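Intracellular growth locus, subunit C (PDB 2QWU) is encoded on the pathogenicity island of Francisella tularensis and probably supports growth inside host cells, perhaps as an Hcp-like component of a secretion apparatus. Local coordinates at residues 5-10 with 192-197; 17-22 with 75-80; 87-92 with 181-186; 139-144 with 188-193. The protein carries 2 engineered substitutions. All blocks are in the same frame, centred on the assembly; numbering follows the deposited sequence.

Contacts 2 and 3 belong to one antiparallel sheet: strand 71-79 of contact 2 pairs with strand 86-96 of contact 3, and their centres lie about 9 Å apart. Contact 4 sits against the apolar face of this sheet, where Leu190 CD1 comes within 3.4 Å of Ile78 CD1. Contact 1 adjoins contact 4, their centres about 11 Å apart, and the two share Val192 and Cys193. Ile7 ties three of the four together, since its CD1 lies 3.4 Å from Ile141 CG1 and 3.8 Å from Ile18 CG2. Contacts 1 and 3 remain separate, with nearest atoms about 12 Å apart.

Contact 1 (5-10 with 192-197); sequences EMITRQ and VCCAAS
The N-terminal tail leading into helix 9-14 meets the end of strand 189-193 where Glu5 lies against Ala195 and Ile7 against Cys194. Glu5 CB packs 3.4 Å from Ala195 CA. Its chain, bent at chi2, brings the carboxylate back over the alanine, with Glu5 OE1 3.5 Å from Ala195 CB. The Ile7 carbonyl is directed at Cys194, and its O lies 3.2 Å from Cys194 CA in a CA-H...O contact. A water bridges the backbones instead of a direct bond, accepting from Ile7 N (2.8 Å) and donating to Cys193 O (2.9 Å). One residue further on the tail becomes helix: Thr8 is the N-cap of helix 9-14, its side chain capping a backbone N of the first turn, and its hydroxyl also bonds Gln11 NE2. Just beyond it, Arg9 folds back, bent at both chi2 (52°) and chi3 (56°), and its guanidinium comes to lie with Cys194 SG over one face, 4.0 Å from Arg9 NH2. NH2 also makes a weak bond to Lys200 O, of the neighbouring strand 200-204. On the inner side, Ile7 CD1 approaches Val192 CG1 at 4.4 Å, and Val12 of the helix touches both Val192 and Cys194.

Contact 2 (17-22 with 75-80); sequences TIHVRT and RMSITP. Engineered in segment 75-80: Met76 (natural residue Leu).
Thr17 and Thr79 meet through their hydroxyls at one end of this antiparallel strand pair, OG1 to OG1 at 2.8 Å, in a hydrogen bond whose donor may be either residue. The two side chains slant across each other with the same first torsion, about -66° and -60°, which sets each OG1 beside its own backbone N and turns each methyl to the carbonyl side. Thr17 CG2 thereby comes 3.6 Å from Ser77 OG. On the same face of the sheet, the His19 ring presents its edge to Ser77, with CD2 3.9 Å from Ser77 CB. Farther along, Arg21 and Arg75 extend side by side in the same direction, their guanidinium planes 67° apart. Their modelled terminal nitrogens are too close for two donors, so the exact placement of these ends is doubtful. Beneath the side chains, Ile18 and Ile78 form one hydrogen-bonded pair and Val20 and the engineered Met76 (selenomethionine) another; Val20 N reaches Met76 O at 2.9 Å, nearly in line with the carbonyl. Ile18, Val20, Met76 and Ile78 fill the opposite face, covered by Ile7, Met140 and Leu143, with Ile87 of the adjoining strand alongside. The strand pair thus sets a buried apolar face against a more accessible polar one, on which the two arginines may make a positive patch, though their ends are uncertain.

Contact 3 (87-92 with 181-186); sequences ISITLG and DGLTTS
Ile87 pairs with Leu183 across two backbone bonds, and the side chains of both point to the buried face of the sheet. Ile87 N gives a 2.9 Å bond to Leu183 O, rising above the carbonyl plane, while Leu183 N returns a 3.0 Å bond to Ile87 O. Ile87 places CG1 beside its backbone N (chi1 -65°) and runs on extended, which carries CD1 obliquely past Thr185 to lie 3.9 Å from Thr185 CG2. The threonine turns its OG1 the other way, to Glu147 O and Gln187 N. Strand 173-184 changes direction here: Ile89 bonds to Ile180 but Ile87 to Leu183, one extra residue in the second strand, as in beta bulges. Gly182 occupies the corner with a positive phi of 73°, a conformation that favours glycine. Its N donates to a water at 3.0 Å, itself weakly bonded to Ile87 O. Beyond the corner, Leu183 crosses Ile89, bringing Leu183 CD1 to 3.9 Å from Ile89 CG2, and Phe156 and Leu148 pack on the leucine as well. On the other face, Asp181 sets CG beside its backbone N (chi1 -63°), which swings the carboxylate back to the neighbouring strand, Asp181 OD1 3.2 Å from Ser88 CB.

Contact 4 (139-144 with 188-193); sequences IMIDLS and GSLPVC
Ile139 and Cys193 begin a short antiparallel pairing in which the irregular connection 139-144 runs beside strand 189-193, the strand whose own sheet partner is 200-204. The backbones are bridged once, at Ile141 and Val192, and two hydrogen bonds flank that point: Cys193 N to Met140 O, at 3.1 Å and with the donor above the carbonyl plane, and Asp142 N to Pro191 O, at 2.9 Å and much straighter (169° at the hydrogen). The inner side is buried among other parts of the fold. Ile141 and Leu190 cross at an angle, with Ile141 CG2 4.1 Å from Leu190 CD1, while the other leucine branch, CD2, rests 3.6 Å from Asp142 O. Leu190 reaches Ile78 of the large sheet, and Ile141 touches Ile18 and Val20 of the same sheet and Ile7 of the tail. Met140 points away from strand 189-193 and packs on Val20 and Met6.

Ile139, Asp142 and Pro191 lie at the accessible edge, even though their apolar atoms come at least as near. Ile139 adopts a chi1 of 64°, which puts CG1 between its backbone N and carbonyl carbon; CG1 then lies 3.7 Å from Cys193 CB, and the chain extends along the strand toward the exposed Pro191. The proline ring receives the Asp142 methylene, CB to CB at 3.8 Å, while the carboxylate turns back on its own segment. There it closes an Asx turn: Asp142 OD1 accepts from Ser144 N on its anti side and, through the syn lone pair, from Ser144 OG at 2.7 Å.

Contact 1 (5-10 with 192-197)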
loop_
_atom_site.group_PDB
_atom_site.type_symbol
_atom_site.label_atom_id
_atom_site.label_comp_id
_atom_site.label_asym_id
_atom_site.label_seq_id
_atom_site.Cartn_x
_atom_site.Cartn_y
_atom_site.Cartn_z
ATOM N N GLU A 5 2.769 15.550 -10.599
ATOM C CA GLU A 5 1.806 14.528 -10.233
ATOM C C GLU A 5 2.433 13.119 -10.290
ATOM O O GLU A 5 3.032 12.724 -11.310
ATOM C CB GLU A 5 0.677 14.590 -11.261
ATOM C CG GLU A 5 1.214 14.160 -12.638
ATOM C CD GLU A 5 0.731 14.962 -13.817
ATOM O OE1 GLU A 5 -0.346 14.639 -14.333
ATOM O OE2 GLU A 5 1.430 15.900 -14.262
HETATM N N MSE A 6 2.257 12.343 -9.229
HETATM C CA MSE A 6 2.769 10.987 -9.230
HETATM C C MSE A 6 2.158 10.141 -10.364
HETATM O O MSE A 6 2.853 9.363 -11.027
HETATM C CB MSE A 6 2.508 10.353 -7.874
HETATM C CG MSE A 6 3.093 8.943 -7.680
HETATM SE SE MSE A 6 4.868 8.972 -7.338
HETATM C CE MSE A 6 5.000 9.860 -6.068
ATOM N N ILE A 7 0.863 10.262 -10.597
ATOM C CA ILE A 7 0.247 9.521 -11.699
ATOM C C ILE A 7 -0.217 10.507 -12.765
ATOM O O ILE A 7 -1.059 11.388 -12.492
ATOM C CB ILE A 7 -0.920 8.721 -11.212
ATOM C CG1 ILE A 7 -0.435 7.743 -10.108
ATOM C CG2 ILE A 7 -1.531 7.948 -12.393
ATOM C CD1 ILE A 7 -1.592 7.059 -9.374
ATOM N N THR A 8 0.322 10.373 -13.983
ATOM C CA THR A 8 -0.020 11.299 -15.073
ATOM C C THR A 8 -1.234 10.831 -15.888
ATOM O O THR A 8 -1.472 9.635 -16.031
ATOM C CB THR A 8 1.207 11.473 -16.085
ATOM O OG1 THR A 8 1.461 10.212 -16.742
ATOM C CG2 THR A 8 2.466 11.912 -15.330
ATOM N N ARG A 9 -1.985 11.784 -16.443
ATOM C CA ARG A 9 -3.140 11.438 -17.266
ATOM C C ARG A 9 -2.710 10.533 -18.435
ATOM O O ARG A 9 -3.422 9.595 -18.796
ATOM C CB ARG A 9 -3.812 12.704 -17.779
ATOM C CG ARG A 9 -4.971 12.428 -18.729
ATOM C CD ARG A 9 -5.984 11.453 -18.141
ATOM N NE ARG A 9 -6.507 11.915 -16.855
ATOM C CZ ARG A 9 -7.421 11.258 -16.148
ATOM N NH1 ARG A 9 -7.911 10.105 -16.604
ATOM N NH2 ARG A 9 -7.842 11.762 -14.991
ATOM N N GLN A 10 -1.546 10.818 -19.023
ATOM C CA GLN A 10 -1.003 9.985 -20.106
ATOM C C GLN A 10 -0.859 8.511 -19.676
ATOM O O GLN A 10 -1.237 7.611 -20.420
ATOM C CB GLN A 10 0.364 10.526 -20.541
ATOM C CG GLN A 10 1.181 9.543 -21.427
ATOM C CD GLN A 10 0.620 9.385 -22.840
ATOM O OE1 GLN A 10 -0.021 10.306 -23.384
ATOM N NE2 GLN A 10 0.884 8.230 -23.458
ATOM N N VAL A 192 -8.150 6.692 -9.445
ATOM C CA VAL A 192 -6.884 7.428 -9.365
ATOM C C VAL A 192 -7.162 8.917 -9.504
ATOM O O VAL A 192 -8.282 9.326 -9.801
ATOM C CB VAL A 192 -5.887 6.996 -10.489
ATOM C CG1 VAL A 192 -5.573 5.524 -10.320
ATOM C CG2 VAL A 192 -6.442 7.344 -11.876
ATOM N N CYS A 193 -6.159 9.724 -9.231
ATOM C CA CYS A 193 -6.297 11.174 -9.443
ATOM C C CYS A 193 -4.924 11.628 -9.846
ATOM O O CYS A 193 -3.912 11.223 -9.218
ATOM C CB CYS A 193 -6.705 11.905 -8.179
ATOM S SG CYS A 193 -7.132 13.657 -8.556
ATOM N N CYS A 194 -4.904 12.484 -10.868
ATOM C CA CYS A 194 -3.656 12.952 -11.450
ATOM C C CYS A 194 -3.181 14.298 -10.937
ATOM O O CYS A 194 -3.207 14.488 -9.713
ATOM C CB CYS A 194 -3.777 12.888 -12.983
ATOM S SG CYS A 194 -4.218 11.174 -13.530
ATOM N N ALA A 195 -2.777 15.222 -11.828
ATOM C CA ALA A 195 -2.173 16.485 -11.399
ATOM C C ALA A 195 -2.963 17.350 -10.422
ATOM O O ALA A 195 -2.466 17.732 -9.348
ATOM C CB ALA A 195 -1.794 17.341 -12.673
ATOM N N ALA A 196 -4.164 17.678 -10.842
ATOM C CA ALA A 196 -5.033 18.527 -10.067
ATOM C C ALA A 196 -6.108 17.677 -9.384
ATOM O O ALA A 196 -6.305 16.508 -9.764
ATOM C CB ALA A 196 -5.624 19.570 -11.012
ATOM N N SER A 197 -6.761 18.235 -8.362
ATOM C CA SER A 197 -7.804 17.523 -7.626
ATOM C C SER A 197 -9.020 17.209 -8.485
ATOM O O SER A 197 -9.791 16.323 -8.151
ATOM C CB SER A 197 -8.265 18.311 -6.381
ATOM O OG SER A 197 -8.976 19.473 -6.785
HETATM O O HOH W 1 -1.052 11.516 -8.941
#

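Contact 2 (17-22 with 75-80)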
loop_
_atom_site.group_PDB
_atom_site.type_symbol
_atom_site.label_atom_id
_atom_site.label_comp_id
_atom_site.label_asym_id
_atom_site.label_seq_id
_atom_site.Cartn_x
_atom_site.Cartn_y
_atom_site.Cartn_z
ATOM N N THR A 17 2.326 1.245 -17.145
ATOM C CA THR A 17 2.518 0.916 -15.736
ATOM C C THR A 17 2.295 2.155 -14.831
ATOM O O THR A 17 2.730 3.274 -15.164
ATOM C CB THR A 17 3.937 0.389 -15.527
ATOM O OG1 THR A 17 4.051 -0.848 -16.212
ATOM C CG2 THR A 17 4.229 0.128 -14.024
ATOM N N ILE A 18 1.597 1.950 -13.702
ATOM C CA ILE A 18 1.321 3.020 -12.750
ATOM C C ILE A 18 2.262 2.711 -11.610
ATOM O O ILE A 18 2.406 1.526 -11.180
ATOM C CB ILE A 18 -0.163 2.962 -12.261
ATOM C CG1 ILE A 18 -1.101 3.293 -13.432
ATOM C CG2 ILE A 18 -0.397 3.948 -11.129
ATOM C CD1 ILE A 18 -2.544 3.279 -13.035
ATOM N N HIS A 19 2.921 3.744 -11.122
ATOM C CA HIS A 19 3.890 3.564 -10.079
ATOM C C HIS A 19 3.729 4.674 -9.053
ATOM O O HIS A 19 3.611 5.848 -9.407
ATOM C CB HIS A 19 5.319 3.621 -10.676
ATOM C CG HIS A 19 6.405 3.321 -9.687
ATOM N ND1 HIS A 19 7.172 4.300 -9.106
ATOM C CD2 HIS A 19 6.883 2.138 -9.232
ATOM C CE1 HIS A 19 8.098 3.738 -8.341
ATOM N NE2 HIS A 19 7.948 2.433 -8.401
ATOM N N VAL A 20 3.698 4.298 -7.789
ATOM C CA VAL A 20 3.623 5.302 -6.735
ATOM C C VAL A 20 4.727 5.004 -5.747
ATOM O O VAL A 20 5.037 3.837 -5.428
ATOM C CB VAL A 20 2.258 5.316 -5.964
ATOM C CG1 VAL A 20 2.414 6.211 -4.708
ATOM C CG2 VAL A 20 1.125 5.874 -6.862
ATOM N N ARG A 21 5.324 6.049 -5.220
ATOM C CA ARG A 21 6.373 5.862 -4.264
ATOM C C ARG A 21 6.395 7.068 -3.349
ATOM O O ARG A 21 6.292 8.226 -3.824
ATOM C CB ARG A 21 7.679 5.746 -5.009
ATOM C CG ARG A 21 8.927 5.898 -4.180
ATOM C CD ARG A 21 9.933 6.512 -5.100
ATOM N NE ARG A 21 10.040 5.691 -6.293
ATOM C CZ ARG A 21 11.010 4.806 -6.473
ATOM N NH1 ARG A 21 11.940 4.665 -5.529
ATOM N NH2 ARG A 21 11.032 4.048 -7.563
ATOM N N THR A 22 6.522 6.811 -2.058
ATOM C CA THR A 22 6.577 7.878 -1.084
ATOM C C THR A 22 7.832 7.663 -0.247
ATOM O O THR A 22 8.510 6.634 -0.373
ATOM C CB THR A 22 5.348 7.826 -0.094
ATOM O OG1 THR A 22 5.529 6.755 0.854
ATOM C CG2 THR A 22 4.052 7.580 -0.877
ATOM N N ARG A 75 5.435 1.885 -1.579
ATOM C CA ARG A 75 5.597 1.799 -3.021
ATOM C C ARG A 75 4.615 0.831 -3.566
ATOM O O ARG A 75 4.223 -0.151 -2.895
ATOM C CB ARG A 75 6.981 1.292 -3.401
ATOM C CG ARG A 75 8.047 1.910 -2.625
ATOM C CD ARG A 75 9.381 1.196 -2.870
ATOM N NE ARG A 75 9.826 1.280 -4.255
ATOM C CZ ARG A 75 10.969 1.868 -4.641
ATOM N NH1 ARG A 75 11.789 2.452 -3.762
ATOM N NH2 ARG A 75 11.316 1.826 -5.916
HETATM N N MSE A 76 4.185 1.124 -4.782
HETATM C CA MSE A 76 3.303 0.201 -5.435
HETATM C C MSE A 76 3.508 0.332 -6.916
HETATM O O MSE A 76 3.705 1.437 -7.408
HETATM C CB MSE A 76 1.840 0.472 -5.119
HETATM C CG MSE A 76 0.999 -0.674 -5.539
HETATM SE SE MSE A 76 -0.693 -0.470 -4.866
HETATM C CE MSE A 76 -1.373 -2.009 -5.517
ATOM N N SER A 77 3.475 -0.801 -7.615
ATOM C CA SER A 77 3.624 -0.811 -9.073
ATOM C C SER A 77 2.562 -1.739 -9.644
ATOM O O SER A 77 2.369 -2.875 -9.200
ATOM C CB SER A 77 5.051 -1.249 -9.444
ATOM O OG SER A 77 5.187 -1.399 -10.858
ATOM N N ILE A 78 1.786 -1.217 -10.567
ATOM C CA ILE A 78 0.761 -1.995 -11.204
ATOM C C ILE A 78 0.908 -1.907 -12.715
ATOM O O ILE A 78 0.861 -0.807 -13.303
ATOM C CB ILE A 78 -0.641 -1.485 -10.851
ATOM C CG1 ILE A 78 -0.798 -1.415 -9.334
ATOM C CG2 ILE A 78 -1.681 -2.401 -11.531
ATOM C CD1 ILE A 78 -2.044 -0.717 -8.908
ATOM N N THR A 79 1.125 -3.050 -13.339
ATOM C CA THR A 79 1.213 -3.084 -14.803
ATOM C C THR A 79 -0.063 -3.749 -15.300
ATOM O O THR A 79 -0.272 -4.944 -15.057
ATOM C CB THR A 79 2.426 -3.855 -15.227
ATOM O OG1 THR A 79 3.565 -3.189 -14.675
ATOM C CG2 THR A 79 2.535 -3.895 -16.778
ATOM N N PRO A 80 -0.928 -2.961 -15.967
ATOM C CA PRO A 80 -2.198 -3.451 -16.487
ATOM C C PRO A 80 -2.002 -4.692 -17.329
ATOM O O PRO A 80 -0.969 -4.860 -17.997
ATOM C CB PRO A 80 -2.721 -2.278 -17.288
ATOM C CG PRO A 80 -2.235 -1.077 -16.478
ATOM C CD PRO A 80 -0.791 -1.504 -16.204
#

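Contact 3 (87-92 with 181-186)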
loop_
_atom_site.group_PDB
_atom_site.type_symbol
_atom_site.label_atom_id
_atom_site.label_comp_id
_atom_site.label_asym_id
_atom_site.label_seq_id
_atom_site.Cartn_x
_atom_site.Cartn_y
_atom_site.Cartn_z
ATOM N N ILE A 87 1.601 -7.034 -10.088
ATOM C CA ILE A 87 1.705 -6.023 -9.049
ATOM C C ILE A 87 2.786 -6.303 -8.042
ATOM O O ILE A 87 3.011 -7.458 -7.648
ATOM C CB ILE A 87 0.301 -5.963 -8.290
ATOM C CG1 ILE A 87 -0.770 -5.471 -9.271
ATOM C CG2 ILE A 87 0.347 -5.067 -7.077
ATOM C CD1 ILE A 87 -2.182 -5.553 -8.644
ATOM N N SER A 88 3.456 -5.241 -7.611
ATOM C CA SER A 88 4.423 -5.355 -6.514
ATOM C C SER A 88 4.008 -4.266 -5.528
ATOM O O SER A 88 3.445 -3.251 -5.915
ATOM C CB SER A 88 5.891 -5.181 -6.988
ATOM O OG SER A 88 6.089 -3.921 -7.572
ATOM N N ILE A 89 4.231 -4.509 -4.244
ATOM C CA ILE A 89 3.867 -3.532 -3.225
ATOM C C ILE A 89 4.847 -3.575 -2.082
ATOM O O ILE A 89 5.414 -4.616 -1.760
ATOM C CB ILE A 89 2.376 -3.789 -2.730
ATOM C CG1 ILE A 89 1.902 -2.620 -1.849
ATOM C CG2 ILE A 89 2.281 -5.106 -1.882
ATOM C CD1 ILE A 89 0.388 -2.754 -1.568
ATOM N N THR A 90 5.060 -2.426 -1.461
ATOM C CA THR A 90 5.948 -2.312 -0.302
ATOM C C THR A 90 5.150 -1.642 0.812
ATOM O O THR A 90 4.592 -0.566 0.603
ATOM C CB THR A 90 7.193 -1.462 -0.633
ATOM O OG1 THR A 90 7.939 -2.141 -1.670
ATOM C CG2 THR A 90 8.108 -1.399 0.575
ATOM N N LEU A 91 5.035 -2.351 1.949
ATOM C CA LEU A 91 4.251 -1.867 3.083
ATOM C C LEU A 91 5.131 -1.648 4.305
ATOM O O LEU A 91 6.088 -2.372 4.497
ATOM C CB LEU A 91 3.166 -2.928 3.428
ATOM C CG LEU A 91 2.199 -3.309 2.302
ATOM C CD1 LEU A 91 1.637 -4.682 2.506
ATOM C CD2 LEU A 91 1.100 -2.303 2.298
ATOM N N GLY A 92 4.799 -0.649 5.122
ATOM C CA GLY A 92 5.536 -0.402 6.345
ATOM C C GLY A 92 4.610 -0.796 7.501
ATOM O O GLY A 92 3.473 -0.354 7.526
ATOM N N ASP A 181 6.410 -9.153 -4.271
ATOM C CA ASP A 181 6.415 -9.071 -5.738
ATOM C C ASP A 181 5.648 -10.285 -6.267
ATOM O O ASP A 181 5.422 -11.239 -5.544
ATOM C CB ASP A 181 7.862 -9.144 -6.300
ATOM C CG ASP A 181 8.751 -7.978 -5.852
ATOM O OD1 ASP A 181 8.557 -6.808 -6.311
ATOM O OD2 ASP A 181 9.670 -8.241 -5.029
ATOM N N GLY A 182 5.228 -10.207 -7.523
ATOM C CA GLY A 182 4.511 -11.293 -8.186
ATOM C C GLY A 182 3.070 -11.502 -7.745
ATOM O O GLY A 182 2.602 -12.647 -7.605
ATOM N N LEU A 183 2.368 -10.405 -7.493
ATOM C CA LEU A 183 0.988 -10.466 -7.050
ATOM C C LEU A 183 0.084 -10.067 -8.209
ATOM O O LEU A 183 0.533 -9.530 -9.185
ATOM C CB LEU A 183 0.769 -9.440 -5.913
ATOM C CG LEU A 183 1.468 -9.686 -4.575
ATOM C CD1 LEU A 183 1.305 -8.446 -3.635
ATOM C CD2 LEU A 183 0.842 -10.936 -3.939
ATOM N N THR A 184 -1.191 -10.378 -8.101
ATOM C CA THR A 184 -2.144 -9.913 -9.101
ATOM C C THR A 184 -3.439 -9.705 -8.299
ATOM O O THR A 184 -3.417 -9.770 -7.081
ATOM C CB THR A 184 -2.325 -10.928 -10.242
ATOM O OG1 THR A 184 -3.225 -10.363 -11.209
ATOM C CG2 THR A 184 -2.900 -12.229 -9.724
ATOM N N THR A 185 -4.548 -9.414 -8.949
ATOM C CA THR A 185 -5.807 -9.220 -8.202
ATOM C C THR A 185 -6.925 -9.483 -9.216
ATOM O O THR A 185 -6.690 -9.356 -10.401
ATOM C CB THR A 185 -5.924 -7.735 -7.723
ATOM O OG1 THR A 185 -7.208 -7.505 -7.088
ATOM C CG2 THR A 185 -5.836 -6.771 -8.911
ATOM N N SER A 186 -8.130 -9.834 -8.771
ATOM C CA SER A 186 -9.248 -9.998 -9.713
ATOM C C SER A 186 -10.013 -8.691 -9.920
ATOM O O SER A 186 -10.953 -8.624 -10.739
ATOM C CB SER A 186 -10.271 -11.002 -9.190
ATOM O OG SER A 186 -9.631 -12.143 -8.699
HETATM O O HOH W 2 5.771 -8.005 -9.424
#

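Contact 4 (139-144 with 188-193)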
loop_
_atom_site.group_PDB
_atom_site.type_symbol
_atom_site.label_atom_id
_atom_site.label_comp_id
_atom_site.label_asym_id
_atom_site.label_seq_id
_atom_site.Cartn_x
_atom_site.Cartn_y
_atom_site.Cartn_z
ATOM N N ILE A 139 -6.453 11.953 -3.824
ATOM C CA ILE A 139 -5.794 10.649 -3.773
ATOM C C ILE A 139 -4.789 10.545 -4.907
ATOM O O ILE A 139 -4.766 11.412 -5.799
ATOM C CB ILE A 139 -6.788 9.473 -4.026
ATOM C CG1 ILE A 139 -7.389 9.531 -5.453
ATOM C CG2 ILE A 139 -7.912 9.471 -2.927
ATOM C CD1 ILE A 139 -8.240 8.272 -5.825
HETATM N N MSE A 140 -3.925 9.537 -4.805
HETATM C CA MSE A 140 -3.071 9.155 -5.946
HETATM C C MSE A 140 -3.819 7.911 -6.471
HETATM O O MSE A 140 -4.245 7.878 -7.595
HETATM C CB MSE A 140 -1.642 8.814 -5.530
HETATM C CG MSE A 140 -0.851 10.145 -5.251
HETATM SE SE MSE A 140 0.919 9.888 -4.656
HETATM C CE MSE A 140 0.619 8.970 -3.103
ATOM N N ILE A 141 -4.006 6.911 -5.608
ATOM C CA ILE A 141 -4.752 5.695 -5.965
ATOM C C ILE A 141 -5.627 5.321 -4.736
ATOM O O ILE A 141 -5.145 5.325 -3.604
ATOM C CB ILE A 141 -3.847 4.483 -6.147
ATOM C CG1 ILE A 141 -2.785 4.740 -7.189
ATOM C CG2 ILE A 141 -4.728 3.287 -6.515
ATOM C CD1 ILE A 141 -1.885 3.493 -7.396
ATOM N N ASP A 142 -6.879 4.943 -4.977
ATOM C CA ASP A 142 -7.753 4.479 -3.870
ATOM C C ASP A 142 -7.600 2.949 -3.783
ATOM O O ASP A 142 -8.126 2.194 -4.612
ATOM C CB ASP A 142 -9.243 4.854 -4.147
ATOM C CG ASP A 142 -10.146 4.564 -2.967
ATOM O OD1 ASP A 142 -9.699 3.832 -2.058
ATOM O OD2 ASP A 142 -11.318 5.065 -2.933
ATOM N N LEU A 143 -6.860 2.488 -2.783
ATOM C CA LEU A 143 -6.590 1.065 -2.630
ATOM C C LEU A 143 -7.618 0.375 -1.711
ATOM O O LEU A 143 -7.478 -0.788 -1.402
ATOM C CB LEU A 143 -5.190 0.885 -1.989
ATOM C CG LEU A 143 -4.062 1.382 -2.911
ATOM C CD1 LEU A 143 -2.719 1.300 -2.131
ATOM C CD2 LEU A 143 -4.019 0.567 -4.210
ATOM N N SER A 144 -8.625 1.107 -1.266
ATOM C CA SER A 144 -9.552 0.528 -0.299
ATOM C C SER A 144 -10.115 -0.805 -0.690
ATOM O O SER A 144 -10.635 -0.968 -1.787
ATOM C CB SER A 144 -10.715 1.509 0.033
ATOM O OG SER A 144 -10.218 2.787 0.413
ATOM N N GLY A 188 -10.825 -5.291 -11.427
ATOM C CA GLY A 188 -10.475 -4.827 -12.769
ATOM C C GLY A 188 -10.044 -3.385 -12.950
ATOM O O GLY A 188 -9.491 -3.021 -14.006
ATOM N N SER A 189 -10.289 -2.549 -11.942
ATOM C CA SER A 189 -9.911 -1.130 -12.078
ATOM C C SER A 189 -9.678 -0.525 -10.701
ATOM O O SER A 189 -9.998 -1.140 -9.680
ATOM C CB SER A 189 -11.036 -0.363 -12.805
ATOM O OG SER A 189 -12.243 -0.488 -12.040
ATOM N N LEU A 190 -9.079 0.662 -10.676
ATOM C CA LEU A 190 -8.818 1.355 -9.434
ATOM C C LEU A 190 -9.049 2.853 -9.646
ATOM O O LEU A 190 -8.650 3.405 -10.668
ATOM C CB LEU A 190 -7.328 1.190 -9.036
ATOM C CG LEU A 190 -6.912 -0.173 -8.437
ATOM C CD1 LEU A 190 -5.410 -0.282 -8.388
ATOM C CD2 LEU A 190 -7.523 -0.339 -7.051
ATOM N N PRO A 191 -9.635 3.547 -8.656
ATOM C CA PRO A 191 -9.834 5.000 -8.800
ATOM C C PRO A 191 -8.434 5.671 -8.631
ATOM O O PRO A 191 -7.612 5.220 -7.807
ATOM C CB PRO A 191 -10.738 5.359 -7.607
ATOM C CG PRO A 191 -11.432 4.151 -7.285
ATOM C CD PRO A 191 -10.384 3.042 -7.485
ATOM N N VAL A 192 -8.150 6.692 -9.445
ATOM C CA VAL A 192 -6.884 7.428 -9.365
ATOM C C VAL A 192 -7.162 8.917 -9.504
ATOM O O VAL A 192 -8.282 9.326 -9.801
ATOM C CB VAL A 192 -5.887 6.996 -10.489
ATOM C CG1 VAL A 192 -5.573 5.524 -10.320
ATOM C CG2 VAL A 192 -6.442 7.344 -11.876
ATOM N N CYS A 193 -6.159 9.724 -9.231
ATOM C CA CYS A 193 -6.297 11.174 -9.443
ATOM C C CYS A 193 -4.924 11.628 -9.846
ATOM O O CYS A 193 -3.912 11.223 -9.218
ATOM C CB CYS A 193 -6.705 11.905 -8.179
ATOM S SG CYS A 193 -7.132 13.657 -8.556
#